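PDB 6E0K: cyclic UMP-AMP synthase from Rhodothermus marinus SG0.5JP17-172, which joins UTP and ATP into the second messenger 3',3'-cUAMP with the aid of magnesium, as the signal-making synthase of a CBASS antiphage defence system. Local coordinates for residues A[169-174]-A[251-256]; A[64-69]-A[149-154]. One frame throughout, in Å; residues are numbered along the deposited sequence.

Contact 1 of 2, residues A[169-174]-A[251-256]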
loop_
_atom_site.group_PDB
_atom_site.type_symbol
_atom_site.label_atom_id
_atom_site.label_comp_id
_atom_site.label_asym_id
_atom_site.label_seq_id
_atom_site.Cartn_x
_atom_site.Cartn_y
_atom_site.Cartn_z
ATOM N N LYS A 169 -5.134 5.538 4.750
ATOM C CA LYS A 169 -5.170 6.993 4.652
ATOM C C LYS A 169 -3.894 7.613 5.205
ATOM O O LYS A 169 -3.396 8.602 4.655
ATOM C CB LYS A 169 -6.386 7.543 5.389
ATOM C CG LYS A 169 -7.706 7.068 4.823
ATOM C CD LYS A 169 -8.844 7.697 5.588
ATOM C CE LYS A 169 -10.190 7.288 5.000
ATOM N NZ LYS A 169 -11.319 7.857 5.793
ATOM N N LEU A 170 -3.368 7.065 6.305
ATOM C CA LEU A 170 -2.122 7.586 6.857
ATOM C C LEU A 170 -0.938 7.231 5.974
ATOM O O LEU A 170 -0.014 8.041 5.818
ATOM C CB LEU A 170 -1.892 7.053 8.267
ATOM C CG LEU A 170 -2.890 7.594 9.280
ATOM C CD1 LEU A 170 -2.612 6.963 10.630
ATOM C CD2 LEU A 170 -2.782 9.096 9.347
ATOM N N HIS A 171 -0.940 6.026 5.401
ATOM C CA HIS A 171 0.074 5.674 4.407
ATOM C C HIS A 171 0.115 6.719 3.294
ATOM O O HIS A 171 1.184 7.230 2.945
ATOM C CB HIS A 171 -0.205 4.276 3.843
ATOM C CG HIS A 171 0.786 3.822 2.815
ATOM N ND1 HIS A 171 1.852 3.008 3.119
ATOM C CD2 HIS A 171 0.867 4.069 1.483
ATOM C CE1 HIS A 171 2.555 2.774 2.025
ATOM N NE2 HIS A 171 1.974 3.401 1.017
ATOM N N TYR A 172 -1.054 7.076 2.756
ATOM C CA TYR A 172 -1.106 8.065 1.682
ATOM C C TYR A 172 -0.642 9.436 2.157
ATOM O O TYR A 172 0.184 10.093 1.508
ATOM C CB TYR A 172 -2.525 8.150 1.112
ATOM C CG TYR A 172 -2.654 9.303 0.169
ATOM C CD1 TYR A 172 -2.021 9.266 -1.062
ATOM C CD2 TYR A 172 -3.375 10.438 0.510
ATOM C CE1 TYR A 172 -2.121 10.324 -1.938
ATOM C CE2 TYR A 172 -3.482 11.501 -0.363
ATOM C CZ TYR A 172 -2.834 11.436 -1.584
ATOM O OH TYR A 172 -2.925 12.483 -2.478
ATOM N N GLU A 173 -1.177 9.888 3.290
ATOM C CA GLU A 173 -0.869 11.211 3.816
ATOM C C GLU A 173 0.629 11.379 4.049
ATOM O O GLU A 173 1.221 12.405 3.695
ATOM C CB GLU A 173 -1.656 11.380 5.115
ATOM C CG GLU A 173 -1.487 12.642 5.873
ATOM C CD GLU A 173 -2.328 12.606 7.137
ATOM O OE1 GLU A 173 -1.777 12.787 8.247
ATOM O OE2 GLU A 173 -3.541 12.346 6.999
ATOM N N ASN A 174 1.257 10.376 4.656
ATOM C CA ASN A 174 2.675 10.506 4.990
ATOM C C ASN A 174 3.557 10.427 3.751
ATOM O O ASN A 174 4.590 11.107 3.674
ATOM C CB ASN A 174 3.060 9.439 6.002
ATOM C CG ASN A 174 2.402 9.670 7.346
ATOM O OD1 ASN A 174 2.057 10.804 7.698
ATOM N ND2 ASN A 174 2.222 8.604 8.102
ATOM N N ARG A 251 9.781 1.857 10.608
ATOM C CA ARG A 251 8.336 1.872 10.720
ATOM C C ARG A 251 7.751 1.923 9.321
ATOM O O ARG A 251 8.369 2.449 8.394
ATOM C CB ARG A 251 7.867 3.077 11.536
ATOM C CG ARG A 251 8.466 3.124 12.924
ATOM C CD ARG A 251 7.722 2.187 13.834
ATOM N NE ARG A 251 6.446 2.769 14.231
ATOM C CZ ARG A 251 5.502 2.121 14.903
ATOM N NH1 ARG A 251 5.676 0.849 15.250
ATOM N NH2 ARG A 251 4.374 2.747 15.224
ATOM N N CYS A 252 6.563 1.357 9.169
ATOM C CA CYS A 252 5.863 1.473 7.904
ATOM C C CYS A 252 5.504 2.928 7.628
ATOM O O CYS A 252 5.479 3.773 8.527
ATOM C CB CYS A 252 4.607 0.608 7.912
ATOM S SG CYS A 252 5.024 -1.161 7.832
ATOM N N GLN A 253 5.225 3.207 6.355
ATOM C CA GLN A 253 4.872 4.563 5.947
ATOM C C GLN A 253 3.633 5.072 6.676
ATOM O O GLN A 253 3.488 6.285 6.869
ATOM C CB GLN A 253 4.680 4.601 4.430
ATOM C CG GLN A 253 4.366 5.974 3.843
ATOM C CD GLN A 253 4.593 5.998 2.341
ATOM O OE1 GLN A 253 5.718 5.798 1.886
ATOM N NE2 GLN A 253 3.549 6.250 1.579
ATOM N N ASN A 254 2.732 4.176 7.096
ATOM C CA ASN A 254 1.553 4.626 7.838
ATOM C C ASN A 254 1.877 5.126 9.242
ATOM O O ASN A 254 0.985 5.670 9.897
ATOM C CB ASN A 254 0.473 3.528 7.911
ATOM C CG ASN A 254 0.929 2.258 8.643
ATOM O OD1 ASN A 254 1.752 2.297 9.551
ATOM N ND2 ASN A 254 0.359 1.129 8.251
ATOM N N GLY A 255 3.114 4.956 9.713
ATOM C CA GLY A 255 3.510 5.405 11.032
ATOM C C GLY A 255 3.015 4.553 12.181
ATOM O O GLY A 255 3.265 4.904 13.348
ATOM N N GLN A 256 2.327 3.446 11.902
ATOM C CA GLN A 256 1.720 2.624 12.946
ATOM C C GLN A 256 2.397 1.279 13.143
ATOM O O GLN A 256 2.518 0.816 14.281
ATOM C CB GLN A 256 0.239 2.371 12.640
ATOM C CG GLN A 256 -0.574 3.601 12.332
ATOM C CD GLN A 256 -0.338 4.722 13.311
ATOM O OE1 GLN A 256 -0.467 4.555 14.530
ATOM N NE2 GLN A 256 0.028 5.883 12.782
HETATM O O HOH W 1 2.384 1.882 5.579
#

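Contact 2 of 2, residues A[64-69]-A[149-154]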
loop_
_atom_site.group_PDB
_atom_site.type_symbol
_atom_site.label_atom_id
_atom_site.label_comp_id
_atom_site.label_asym_id
_atom_site.label_seq_id
_atom_site.Cartn_x
_atom_site.Cartn_y
_atom_site.Cartn_z
ATOM N N VAL A 64 -10.915 0.706 -1.670
ATOM C CA VAL A 64 -11.373 0.545 -0.293
ATOM C C VAL A 64 -12.821 1.021 -0.201
ATOM O O VAL A 64 -13.135 2.147 -0.597
ATOM C CB VAL A 64 -10.489 1.338 0.683
ATOM C CG1 VAL A 64 -10.960 1.085 2.113
ATOM C CG2 VAL A 64 -9.027 0.946 0.541
ATOM N N VAL A 65 -13.693 0.170 0.329
ATOM C CA VAL A 65 -15.090 0.507 0.575
ATOM C C VAL A 65 -15.270 0.483 2.089
ATOM O O VAL A 65 -15.258 -0.591 2.705
ATOM C CB VAL A 65 -16.029 -0.467 -0.148
ATOM C CG1 VAL A 65 -17.468 -0.216 0.241
ATOM C CG2 VAL A 65 -15.872 -0.283 -1.658
ATOM N N GLN A 66 -15.373 1.660 2.701
ATOM C CA GLN A 66 -15.218 1.802 4.149
ATOM C C GLN A 66 -16.480 2.382 4.772
ATOM O O GLN A 66 -16.919 3.479 4.403
ATOM C CB GLN A 66 -14.006 2.678 4.470
ATOM C CG GLN A 66 -13.872 2.969 5.966
ATOM C CD GLN A 66 -12.564 3.656 6.306
ATOM O OE1 GLN A 66 -11.508 3.306 5.765
ATOM N NE2 GLN A 66 -12.612 4.618 7.225
ATOM N N LEU A 67 -17.051 1.654 5.732
ATOM C CA LEU A 67 -18.208 2.139 6.472
ATOM C C LEU A 67 -17.735 3.037 7.605
ATOM O O LEU A 67 -16.858 2.647 8.383
ATOM C CB LEU A 67 -19.003 0.960 7.029
ATOM C CG LEU A 67 -20.283 1.348 7.750
ATOM C CD1 LEU A 67 -21.256 1.923 6.752
ATOM C CD2 LEU A 67 -20.870 0.148 8.492
ATOM N N ASN A 68 -18.304 4.243 7.694
ATOM C CA ASN A 68 -17.915 5.210 8.716
ATOM C C ASN A 68 -19.024 5.562 9.690
ATOM O O ASN A 68 -18.794 6.373 10.595
ATOM C CB ASN A 68 -17.404 6.495 8.057
ATOM C CG ASN A 68 -16.071 6.302 7.392
ATOM O OD1 ASN A 68 -15.155 5.754 8.001
ATOM N ND2 ASN A 68 -15.947 6.746 6.143
ATOM N N SER A 69 -20.210 4.982 9.546
ATOM C CA SER A 69 -21.283 5.306 10.477
ATOM C C SER A 69 -21.099 4.609 11.812
ATOM O O SER A 69 -21.716 5.000 12.806
ATOM C CB SER A 69 -22.625 4.927 9.862
ATOM O OG SER A 69 -22.653 3.535 9.588
ATOM N N TYR A 149 -7.746 9.878 18.881
ATOM C CA TYR A 149 -7.584 8.520 18.391
ATOM C C TYR A 149 -6.930 8.583 17.024
ATOM O O TYR A 149 -6.925 9.626 16.365
ATOM C CB TYR A 149 -8.923 7.769 18.301
ATOM C CG TYR A 149 -9.932 8.406 17.370
ATOM C CD1 TYR A 149 -9.949 8.115 16.002
ATOM C CD2 TYR A 149 -10.882 9.281 17.864
ATOM C CE1 TYR A 149 -10.903 8.700 15.159
ATOM C CE2 TYR A 149 -11.825 9.868 17.034
ATOM C CZ TYR A 149 -11.829 9.577 15.693
ATOM O OH TYR A 149 -12.783 10.170 14.893
ATOM N N ILE A 150 -6.394 7.450 16.601
ATOM C CA ILE A 150 -5.812 7.293 15.275
ATOM C C ILE A 150 -6.765 6.443 14.452
ATOM O O ILE A 150 -7.197 5.371 14.895
ATOM C CB ILE A 150 -4.410 6.671 15.362
ATOM C CG1 ILE A 150 -3.488 7.611 16.141
ATOM C CG2 ILE A 150 -3.847 6.417 13.963
ATOM C CD1 ILE A 150 -2.157 7.016 16.481
ATOM N N GLU A 151 -7.102 6.919 13.255
ATOM C CA GLU A 151 -8.115 6.269 12.436
ATOM C C GLU A 151 -7.462 5.335 11.431
ATOM O O GLU A 151 -6.544 5.741 10.700
ATOM C CB GLU A 151 -8.986 7.284 11.695
ATOM C CG GLU A 151 -10.170 6.618 11.004
ATOM C CD GLU A 151 -10.850 7.518 9.994
ATOM O OE1 GLU A 151 -11.305 8.607 10.390
ATOM O OE2 GLU A 151 -10.924 7.132 8.809
ATOM N N GLY A 152 -7.943 4.097 11.398
ATOM C CA GLY A 152 -7.645 3.134 10.365
ATOM C C GLY A 152 -8.929 2.487 9.888
ATOM O O GLY A 152 -10.002 3.090 9.915
ATOM N N MET A 153 -8.806 1.241 9.446
ATOM C CA MET A 153 -9.973 0.457 9.079
ATOM C C MET A 153 -9.675 -0.995 9.399
ATOM O O MET A 153 -8.523 -1.378 9.628
ATOM C CB MET A 153 -10.350 0.645 7.597
ATOM C CG MET A 153 -9.207 0.450 6.609
ATOM S SD MET A 153 -8.826 -1.292 6.323
ATOM C CE MET A 153 -8.290 -1.251 4.600
ATOM N N THR A 154 -10.724 -1.809 9.419
ATOM C CA THR A 154 -10.539 -3.204 9.775
ATOM C C THR A 154 -11.532 -4.079 9.023
ATOM O O THR A 154 -12.614 -3.630 8.624
ATOM C CB THR A 154 -10.670 -3.409 11.301
ATOM O OG1 THR A 154 -10.264 -4.739 11.657
ATOM C CG2 THR A 154 -12.094 -3.185 11.753
HETATM O O HOH W 2 -9.309 4.537 7.500
#

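Contact 1 of 2, residues A[169-174]-A[251-256]
Two hydrogen bonds running in opposite senses tie His171 and Asn174, on helix 168-181, to Gln253 in the loop 251-256, a worked case of a turn held against a helix by side-chain amides that bond to main-chain carbonyls. Gln253 NE2 donates to His171 O at 2.9 Å, reaching the oxygen from above the carbonyl plane, whereas Asn174 ND2 gives a proton to Gln253 O, also at 2.9 Å, in the carbonyl plane and nearly straight (N-H...O 163°). The other end of the Gln253 amide is held as well, because OE1 bonds Tyr186 OH.

Stacking accompanies the polar grip. The Gln253 amide lies over one face of the His171 imidazole, the two planes 25° apart, with NE2 offset toward the rim. CG of the same side chain makes a CH-pi contact 4.2 Å from the ring centroid. With CG anti to the backbone N (chi1 -177°) and the chain extended beyond it, Gln253 can pass across the ring and still reach the helix carbonyl. Both ring nitrogens are engaged, which fixes the ring's rotation: NE2 bonds Glu216 OE1 on helix 212-220, and ND1 meets a water lying at the ring's edge, 2.8 Å away, that accepts from Asn254 N.

Leu170 adds packing against polar atoms: its CB lies 3.6 Å from Asn254 O, and Leu170 CD1 rests on Gln256 NE2, whose proton goes to that same carbonyl while OE1 takes one from Lys138.

The loop brings its own order to the junction. Cys252 to Gly255 form a type I beta turn, and Asn254 OD1 accepts from Gln256 N at 2.7 Å, closing an Asx turn that overlaps the end of the beta turn. The arrangement is that of a beta turn docked on a helix flank, close to the nucleotide-binding residues Gly47 and Asn166.

Contact 2 of 2, residues A[64-69]-A[149-154]
Gln66 and Glu151 meet between two strands of the mixed sheet in the nucleotidyltransferase fold; strands 61-68 and 150-157 each pair with 127-138 rather than with one another, and the short segments run at 110°, their axes 8.4 Å apart at closest approach. What joins them is therefore side chains and a water.

Along the second strand, Glu151 comes first. Extended toward Gln66, it takes a weak hydrogen bond of 3.4 Å at OE2 from Gln66 NE2, with the carboxylate and amide planes 73° apart; its stronger partner is Lys169. At Gly152 a water lies within bonding distance of both the backbone oxygen (weakly) and Gln66 OE1, with more acceptors around it than it has protons; Gln66 OE1 is also bonded by Tyr44 OH. Met153 then sets CB 3.4 Å from Gln66 OE1. Because its CG sits between the backbone N and the carbonyl carbon (chi1 51°) and the chain bends again beyond, the methyl group swings to Val64, where CE lies 4.3 Å from CG1.

The Gln66 amide is steadied from within its own strand: NE2 donates to Asn68 OD1 at 2.9 Å, on a lone pair in the carbonyl plane.

How the contacts relate
The two contacts follow one another along the chain, contact 2 closing before contact 1 opens, yet their centres are only 14 Å apart and their residues touch. Lys169, at the start of the helical segment of contact 1, forms a salt bridge through NZ with Glu151 OE2 of contact 2 at 3.1 Å, and Leu170 CD1 packs 3.6 Å from Ile150 CG2. Helix 168-181 thus joins the catalytic sheet to the loop 251-256. Both contacts lie beside the nucleotide site: the side chains of Asn254 and Met153 are about 6 and 4 Å from that of Asn166, which binds UTP, and the side chain of Val64 is about 4 Å from that of Gln46, which binds both nucleotides.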